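Local coordinates for DNA primase (Aquifex aeolicus, PDB 2AU3), which synthesises, as a DnaG-family primase, the short RNA primers from which DNA polymerase starts during DNA replication, at residues Arg133-Asp136 and Pro137-Arg141; Tyr235-Lys238 and Glu239-Glu243; Leu257-Ser261 and Glu262-Asn266. All coordinates share one frame; numbering follows the deposited sequence.

The three contacts sit on three different helices: at the start of one, along the body of another and at the end of a third. Interaction 1 caps helix 137-142 with a carboxylate, interaction 2 lies along helix 234-244, kinked where water takes the place of a backbone bond, and interaction 3 finishes helix 253-261 in a Schellman motif. Interaction 3 touches both others, while interactions 1 and 2 stay about 8 Å apart at their nearest atoms. Each is only partly buried. Interaction 1 keeps I135 and V139 inside and its salt bridge toward the surface, where K138 is exposed; interaction 2 divides between an apolar face and a wetted one; interaction 3 adds aromatic packing and an arginine-glutamate pair.

Interaction 1. Residues Arg133-Asp136 and Pro137-Arg141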
loop_
_atom_site.group_PDB
_atom_site.type_symbol
_atom_site.label_atom_id
_atom_site.label_comp_id
_atom_site.label_asym_id
_atom_site.label_seq_id
_atom_site.Cartn_x
_atom_site.Cartn_y
_atom_site.Cartn_z
ATOM N N ARG A 133 -3.977 5.666 -17.884
ATOM C CA ARG A 133 -4.314 6.427 -16.677
ATOM C C ARG A 133 -3.105 7.105 -16.001
ATOM O O ARG A 133 -3.235 7.655 -14.908
ATOM C CB ARG A 133 -5.028 5.517 -15.670
ATOM C CG ARG A 133 -6.375 4.966 -16.184
ATOM C CD ARG A 133 -7.586 5.826 -15.828
ATOM N NE ARG A 133 -7.823 5.852 -14.379
ATOM C CZ ARG A 133 -8.070 6.955 -13.667
ATOM N NH1 ARG A 133 -8.121 8.153 -14.267
ATOM N NH2 ARG A 133 -8.280 6.861 -12.352
ATOM N N GLY A 134 -1.936 7.051 -16.632
ATOM C CA GLY A 134 -0.768 7.724 -16.087
ATOM C C GLY A 134 0.043 6.932 -15.066
ATOM O O GLY A 134 0.917 7.491 -14.388
ATOM N N ILE A 135 -0.225 5.635 -14.946
ATOM C CA ILE A 135 0.613 4.780 -14.085
ATOM C C ILE A 135 1.811 4.241 -14.849
ATOM O O ILE A 135 1.681 3.632 -15.910
ATOM C CB ILE A 135 -0.200 3.679 -13.398
ATOM C CG1 ILE A 135 -1.244 4.354 -12.472
ATOM C CG2 ILE A 135 0.737 2.755 -12.547
ATOM C CD1 ILE A 135 -2.456 3.538 -12.193
ATOM N N ASP A 136 2.993 4.505 -14.325
ATOM C CA ASP A 136 4.212 4.058 -14.979
ATOM C C ASP A 136 4.335 2.524 -14.886
ATOM O O ASP A 136 4.112 1.950 -13.821
ATOM C CB ASP A 136 5.419 4.712 -14.317
ATOM C CG ASP A 136 6.667 4.584 -15.153
ATOM O OD1 ASP A 136 7.036 5.550 -15.860
ATOM O OD2 ASP A 136 7.320 3.533 -15.205
ATOM N N PRO A 137 4.715 1.870 -15.986
ATOM C CA PRO A 137 4.919 0.412 -15.985
ATOM C C PRO A 137 5.880 -0.036 -14.892
ATOM O O PRO A 137 5.675 -1.079 -14.311
ATOM C CB PRO A 137 5.510 0.146 -17.379
ATOM C CG PRO A 137 4.954 1.238 -18.197
ATOM C CD PRO A 137 4.958 2.452 -17.324
ATOM N N LYS A 138 6.882 0.773 -14.562
ATOM C CA LYS A 138 7.788 0.394 -13.468
ATOM C C LYS A 138 7.036 0.343 -12.143
ATOM O O LYS A 138 7.267 -0.563 -11.339
ATOM C CB LYS A 138 8.963 1.358 -13.340
ATOM C CG LYS A 138 9.851 1.454 -14.608
ATOM C CD LYS A 138 11.085 2.342 -14.346
ATOM C CE LYS A 138 10.811 3.836 -14.591
ATOM N NZ LYS A 138 9.956 4.134 -15.812
ATOM N N VAL A 139 6.140 1.312 -11.926
ATOM C CA VAL A 139 5.298 1.343 -10.704
ATOM C C VAL A 139 4.282 0.210 -10.742
ATOM O O VAL A 139 4.057 -0.438 -9.732
ATOM C CB VAL A 139 4.568 2.700 -10.530
ATOM C CG1 VAL A 139 3.466 2.632 -9.425
ATOM C CG2 VAL A 139 5.563 3.790 -10.220
ATOM N N ALA A 140 3.673 -0.050 -11.914
ATOM C CA ALA A 140 2.700 -1.137 -12.031
ATOM C C ALA A 140 3.330 -2.465 -11.574
ATOM O O ALA A 140 2.693 -3.248 -10.861
ATOM C CB ALA A 140 2.160 -1.247 -13.489
ATOM N N ARG A 141 4.584 -2.696 -11.972
ATOM C CA ARG A 141 5.333 -3.884 -11.575
ATOM C C ARG A 141 5.767 -3.905 -10.107
ATOM O O ARG A 141 5.664 -4.952 -9.445
ATOM C CB ARG A 141 6.558 -4.044 -12.450
ATOM C CG ARG A 141 6.201 -4.441 -13.883
ATOM C CD ARG A 141 7.403 -4.752 -14.737
ATOM N NE ARG A 141 8.295 -3.605 -14.900
ATOM C CZ ARG A 141 8.375 -2.844 -16.001
ATOM N NH1 ARG A 141 7.585 -3.077 -17.055
ATOM N NH2 ARG A 141 9.236 -1.837 -16.034
#
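D136 OD2 is gripped twice by one residue: K138 donates its backbone N at 2.9 Å and its ammonium NZ at 2.8 Å. The two donors use different parts of the oxygen. K138 N takes the anti lone pair, the one facing away from OD1, with an N-H...O angle of 155°, whereas NZ comes in on the syn side, 27° out of the carboxylate plane. From there NZ also keeps a weak hold on D136 OD1 at 3.2 Å. The backbone bond makes D136 the N-cap of helix 137-142, and the salt bridge closes over it. D136 has CG anti to its own N (chi1 -165°), which swings the carboxylate forward over the first turn, and K138 bends at its last two torsions to bring NZ back to it. With two bonds fixing its rotation, beside a lysine and a helix N-terminus, the carboxylate is probably stabilised in its charged form.

P137 suits the first helical position, since it has no N-H to leave without a partner there. The turn itself is closed by A140 N giving a bond to D136 O at 2.8 Å. On the inner side, I135 CG2 lies 4.1 Å from V139 CG1, the two side chains crossing at about a right angle, and 4.4 Å from A140 CB. I135 and A140 thus pair across the cap in the positions of a hydrophobic staple.

The loop joins helix 124-132, where I135 touches V130 and P137 touches K131, to helix 137-142. Both I135 and V139 pack on L257 and S261 of helix 253-261, whose S261 OG is hydrogen-bonded to D136 N; G134 O meets R258 NH1 of the same helix more weakly.

Interaction 2. Residues Tyr235-Lys238 and Glu239-Glu243; sequences YEAK and EYIKE
A237 and I241 stand one turn apart on the buried face of helix 234-244, an amphipathic alpha-helix that is kinked and hydrated on its other side. The buried face is tight. I241 N bonds to A237 O at 2.9 Å, nearly straight at 171°, and I241 CD1 lies 3.8 Å from A237 CB. The isoleucine reaches back this way because CG1 is anti to its carbonyl carbon (chi1 -68°) and the chain then runs on extended, bringing CG1 against A237 O. I241 also packs on T287. One residue further on, K242 N bonds to K238 O at 3.1 Å, so regular helical pairing continues past the kink.

The wet side is built differently. The regular bonds from E239 N to Y235 O and from Y240 N to E236 O are missing, and at E239 a water fills the gap: water 1 donates to Y235 O at 2.8 Å and accepts from E239 N at 3.2 Å, standing in for the missing backbone bond. A second water gives a hydrogen to E236 O at 2.7 Å and another, over a longer reach, to E239 OE2. E239 can hold its carboxylate over this turn because CG sits between its own N and carbonyl carbon (chi1 76°), the crowded position, from which the chain extends; its other oxygen, OE1, has a long, weak ion pair with K53. K238 leads outward, extended, to a hydrogen bond from NZ to P196 O.

Y240 lies where the two sides meet, its ring resting against the R265 side chain while its CB meets N266. E239 CG sits over one face of that ring, toward the rim, while E236 O approaches the edge in the ring plane, 3.5 Å from Y240 CD2.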
loop_
_atom_site.group_PDB
_atom_site.type_symbol
_atom_site.label_atom_id
_atom_site.label_comp_id
_atom_site.label_asym_id
_atom_site.label_seq_id
_atom_site.Cartn_x
_atom_site.Cartn_y
_atom_site.Cartn_z
ATOM N N TYR A 235 4.174 -0.307 2.932
ATOM C CA TYR A 235 5.324 -1.164 2.728
ATOM C C TYR A 235 6.289 -0.502 1.724
ATOM O O TYR A 235 7.504 -0.431 1.940
ATOM C CB TYR A 235 4.876 -2.524 2.192
ATOM C CG TYR A 235 6.025 -3.363 1.685
ATOM C CD1 TYR A 235 6.167 -3.635 0.326
ATOM C CD2 TYR A 235 6.977 -3.898 2.577
ATOM C CE1 TYR A 235 7.221 -4.438 -0.138
ATOM C CE2 TYR A 235 8.014 -4.698 2.143
ATOM C CZ TYR A 235 8.148 -4.945 0.781
ATOM O OH TYR A 235 9.190 -5.728 0.322
ATOM N N GLU A 236 5.737 -0.005 0.634
ATOM C CA GLU A 236 6.547 0.639 -0.381
ATOM C C GLU A 236 7.085 2.033 0.036
ATOM O O GLU A 236 8.133 2.466 -0.449
ATOM C CB GLU A 236 5.725 0.758 -1.654
ATOM C CG GLU A 236 5.410 -0.584 -2.296
ATOM C CD GLU A 236 4.162 -1.252 -1.706
ATOM O OE1 GLU A 236 3.543 -0.678 -0.774
ATOM O OE2 GLU A 236 3.796 -2.359 -2.177
ATOM N N ALA A 237 6.363 2.712 0.922
ATOM C CA ALA A 237 6.652 4.105 1.272
ATOM C C ALA A 237 7.584 4.269 2.473
ATOM O O ALA A 237 8.207 5.315 2.621
ATOM C CB ALA A 237 5.344 4.871 1.533
ATOM N N LYS A 238 7.663 3.263 3.341
ATOM C CA LYS A 238 8.136 3.514 4.711
ATOM C C LYS A 238 9.601 3.974 4.758
ATOM O O LYS A 238 9.973 4.778 5.587
ATOM C CB LYS A 238 7.887 2.296 5.630
ATOM C CG LYS A 238 8.554 1.022 5.175
ATOM C CD LYS A 238 8.087 -0.192 5.965
ATOM C CE LYS A 238 8.728 -1.470 5.396
ATOM N NZ LYS A 238 8.407 -2.677 6.230
ATOM N N GLU A 239 10.422 3.481 3.839
ATOM C CA GLU A 239 11.823 3.915 3.797
ATOM C C GLU A 239 11.934 5.385 3.323
ATOM O O GLU A 239 12.728 6.144 3.836
ATOM C CB GLU A 239 12.671 2.955 2.952
ATOM C CG GLU A 239 12.486 3.102 1.434
ATOM C CD GLU A 239 13.115 1.947 0.659
ATOM O OE1 GLU A 239 13.959 1.231 1.250
ATOM O OE2 GLU A 239 12.781 1.734 -0.529
ATOM N N TYR A 240 11.084 5.791 2.392
ATOM C CA TYR A 240 11.053 7.202 1.963
ATOM C C TYR A 240 10.504 8.136 3.033
ATOM O O TYR A 240 11.046 9.237 3.267
ATOM C CB TYR A 240 10.270 7.324 0.644
ATOM C CG TYR A 240 10.857 6.415 -0.424
ATOM C CD1 TYR A 240 12.061 6.746 -1.054
ATOM C CD2 TYR A 240 10.265 5.176 -0.725
ATOM C CE1 TYR A 240 12.627 5.898 -2.018
ATOM C CE2 TYR A 240 10.804 4.332 -1.698
ATOM C CZ TYR A 240 11.987 4.702 -2.347
ATOM O OH TYR A 240 12.554 3.870 -3.267
ATOM N N ILE A 241 9.428 7.712 3.691
ATOM C CA ILE A 241 8.855 8.470 4.809
ATOM C C ILE A 241 9.907 8.739 5.924
ATOM O O ILE A 241 10.027 9.873 6.436
ATOM C CB ILE A 241 7.645 7.712 5.383
ATOM C CG1 ILE A 241 6.462 7.677 4.381
ATOM C CG2 ILE A 241 7.262 8.259 6.714
ATOM C CD1 ILE A 241 5.314 6.728 4.855
ATOM N N LYS A 242 10.658 7.699 6.294
ATOM C CA LYS A 242 11.729 7.834 7.286
ATOM C C LYS A 242 12.842 8.789 6.813
ATOM O O LYS A 242 13.276 9.705 7.548
ATOM C CB LYS A 242 12.315 6.452 7.615
ATOM C CG LYS A 242 13.569 6.499 8.517
ATOM C CD LYS A 242 13.967 5.100 9.000
ATOM C CE LYS A 242 14.690 5.154 10.359
ATOM N NZ LYS A 242 15.305 3.829 10.723
ATOM N N GLU A 243 13.308 8.568 5.590
ATOM C CA GLU A 243 14.361 9.375 5.021
ATOM C C GLU A 243 13.944 10.850 4.927
ATOM O O GLU A 243 14.741 11.738 5.243
ATOM C CB GLU A 243 14.762 8.829 3.637
ATOM C CG GLU A 243 15.943 9.551 2.993
ATOM C CD GLU A 243 15.549 10.881 2.358
ATOM O OE1 GLU A 243 14.371 11.017 1.952
ATOM O OE2 GLU A 243 16.415 11.790 2.263
HETATM O O HOH W 1 9.939 0.985 1.900
HETATM O O HOH W 2 9.941 0.880 -1.742
#

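Interaction 3. Residues Leu257-Ser261 and Glu262-Asn266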
loop_
_atom_site.group_PDB
_atom_site.type_symbol
_atom_site.label_atom_id
_atom_site.label_comp_id
_atom_site.label_asym_id
_atom_site.label_seq_id
_atom_site.Cartn_x
_atom_site.Cartn_y
_atom_site.Cartn_z
ATOM N N LEU A 257 -0.529 5.744 -6.756
ATOM C CA LEU A 257 0.213 5.137 -7.844
ATOM C C LEU A 257 0.750 6.199 -8.785
ATOM O O LEU A 257 1.863 6.061 -9.302
ATOM C CB LEU A 257 -0.662 4.156 -8.592
ATOM C CG LEU A 257 -1.032 2.945 -7.750
ATOM C CD1 LEU A 257 -1.961 2.048 -8.525
ATOM C CD2 LEU A 257 0.248 2.227 -7.369
ATOM N N ARG A 258 -0.028 7.269 -8.967
ATOM C CA ARG A 258 0.371 8.405 -9.783
ATOM C C ARG A 258 1.534 9.167 -9.181
ATOM O O ARG A 258 2.479 9.482 -9.884
ATOM C CB ARG A 258 -0.802 9.376 -9.982
ATOM C CG ARG A 258 -1.792 8.917 -11.033
ATOM C CD ARG A 258 -1.232 8.936 -12.454
ATOM N NE ARG A 258 -1.199 10.306 -12.950
ATOM C CZ ARG A 258 -0.119 10.920 -13.418
ATOM N NH1 ARG A 258 1.044 10.305 -13.486
ATOM N NH2 ARG A 258 -0.206 12.160 -13.829
ATOM N N LEU A 259 1.446 9.511 -7.895
ATOM C CA LEU A 259 2.564 10.219 -7.239
ATOM C C LEU A 259 3.851 9.382 -7.289
ATOM O O LEU A 259 4.938 9.882 -7.646
ATOM C CB LEU A 259 2.182 10.612 -5.798
ATOM C CG LEU A 259 1.704 12.061 -5.571
ATOM C CD1 LEU A 259 0.384 12.342 -6.281
ATOM C CD2 LEU A 259 1.552 12.304 -4.054
ATOM N N PHE A 260 3.723 8.080 -7.005
ATOM C CA PHE A 260 4.868 7.146 -7.111
ATOM C C PHE A 260 5.410 7.089 -8.558
ATOM O O PHE A 260 6.622 7.010 -8.763
ATOM C CB PHE A 260 4.456 5.734 -6.714
ATOM C CG PHE A 260 5.140 5.225 -5.510
ATOM C CD1 PHE A 260 4.584 5.435 -4.255
ATOM C CD2 PHE A 260 6.338 4.553 -5.613
ATOM C CE1 PHE A 260 5.239 4.970 -3.132
ATOM C CE2 PHE A 260 6.982 4.078 -4.492
ATOM C CZ PHE A 260 6.419 4.286 -3.253
ATOM N N SER A 261 4.519 7.114 -9.540
ATOM C CA SER A 261 4.918 7.208 -10.954
ATOM C C SER A 261 5.753 8.445 -11.229
ATOM O O SER A 261 6.572 8.464 -12.148
ATOM C CB SER A 261 3.689 7.180 -11.869
ATOM O OG SER A 261 3.032 5.915 -11.805
ATOM N N GLU A 262 5.562 9.486 -10.429
ATOM C CA GLU A 262 6.269 10.733 -10.662
ATOM C C GLU A 262 7.448 10.882 -9.705
ATOM O O GLU A 262 8.021 11.962 -9.582
ATOM C CB GLU A 262 5.295 11.915 -10.515
ATOM C CG GLU A 262 4.088 11.875 -11.460
ATOM C CD GLU A 262 4.452 12.014 -12.938
ATOM O OE1 GLU A 262 5.573 12.461 -13.234
ATOM O OE2 GLU A 262 3.606 11.660 -13.809
ATOM N N GLY A 263 7.812 9.792 -9.025
ATOM C CA GLY A 263 8.931 9.795 -8.093
ATOM C C GLY A 263 8.656 10.432 -6.719
ATOM O O GLY A 263 9.576 10.820 -6.007
ATOM N N ILE A 264 7.394 10.545 -6.344
ATOM C CA ILE A 264 7.046 11.066 -5.035
ATOM C C ILE A 264 6.624 9.839 -4.236
ATOM O O ILE A 264 5.523 9.320 -4.433
ATOM C CB ILE A 264 5.892 12.073 -5.159
ATOM C CG1 ILE A 264 6.388 13.365 -5.801
ATOM C CG2 ILE A 264 5.355 12.467 -3.762
ATOM C CD1 ILE A 264 5.243 14.323 -6.167
ATOM N N ARG A 265 7.502 9.344 -3.373
ATOM C CA ARG A 265 7.358 7.959 -2.925
ATOM C C ARG A 265 7.037 7.808 -1.436
ATOM O O ARG A 265 6.810 6.691 -0.957
ATOM C CB ARG A 265 8.622 7.184 -3.252
ATOM C CG ARG A 265 8.944 7.071 -4.748
ATOM C CD ARG A 265 10.243 6.327 -4.949
ATOM N NE ARG A 265 10.622 6.164 -6.347
ATOM C CZ ARG A 265 11.650 6.771 -6.898
ATOM N NH1 ARG A 265 12.379 7.613 -6.186
ATOM N NH2 ARG A 265 11.960 6.528 -8.164
ATOM N N ASN A 266 7.017 8.933 -0.710
ATOM C CA ASN A 266 6.739 8.870 0.730
ATOM C C ASN A 266 5.252 9.124 0.941
ATOM O O ASN A 266 4.879 10.040 1.625
ATOM C CB ASN A 266 7.600 9.899 1.499
ATOM C CG ASN A 266 7.398 11.340 0.988
ATOM O OD1 ASN A 266 7.196 11.558 -0.206
ATOM N ND2 ASN A 266 7.473 12.309 1.891
#
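The F260 ring carries the backbone and side chain of R265 over one face: R265 CA stands 3.9 Å from the ring centroid, 18° off its normal, as a CH-pi contact, and R265 CG lies above the CD2-CE2 side. F143 adds an edge-to-face ring pair with F260. R265 runs extended from CG, which lets its guanidinium lie with one face over G263 CA. The R258 guanidinium is met at its edge instead. NH1 gives a bond of 2.9 Å to E262 OE2, close to the guanidinium plane and on the anti lone pair, although the two planes stand 78° apart; R258 NE is salt-bridged to D330.

Between these groups the helix ends in a Schellman motif. I264 N bonds to L259 O at 2.9 Å and G263 N to F260 O at 3.0 Å, with G263 at positive phi. E262 N also bonds to L259 O, from the opposite face of that carbonyl to I264 N. The chain reversal brings I264 CG2 to L259 CD2 at 3.8 Å, the apolar pair that commonly accompanies this motif.

Helix 253-261 is the crossover between parallel neighbours 247-249 and 267-270 of the Toprim sheet. L259 and I264 pack on L341 of helix 338-347, R258 and E262 on I333 of helix 329-336, and N266 pairs its backbone with I248 as strand 267-270 begins.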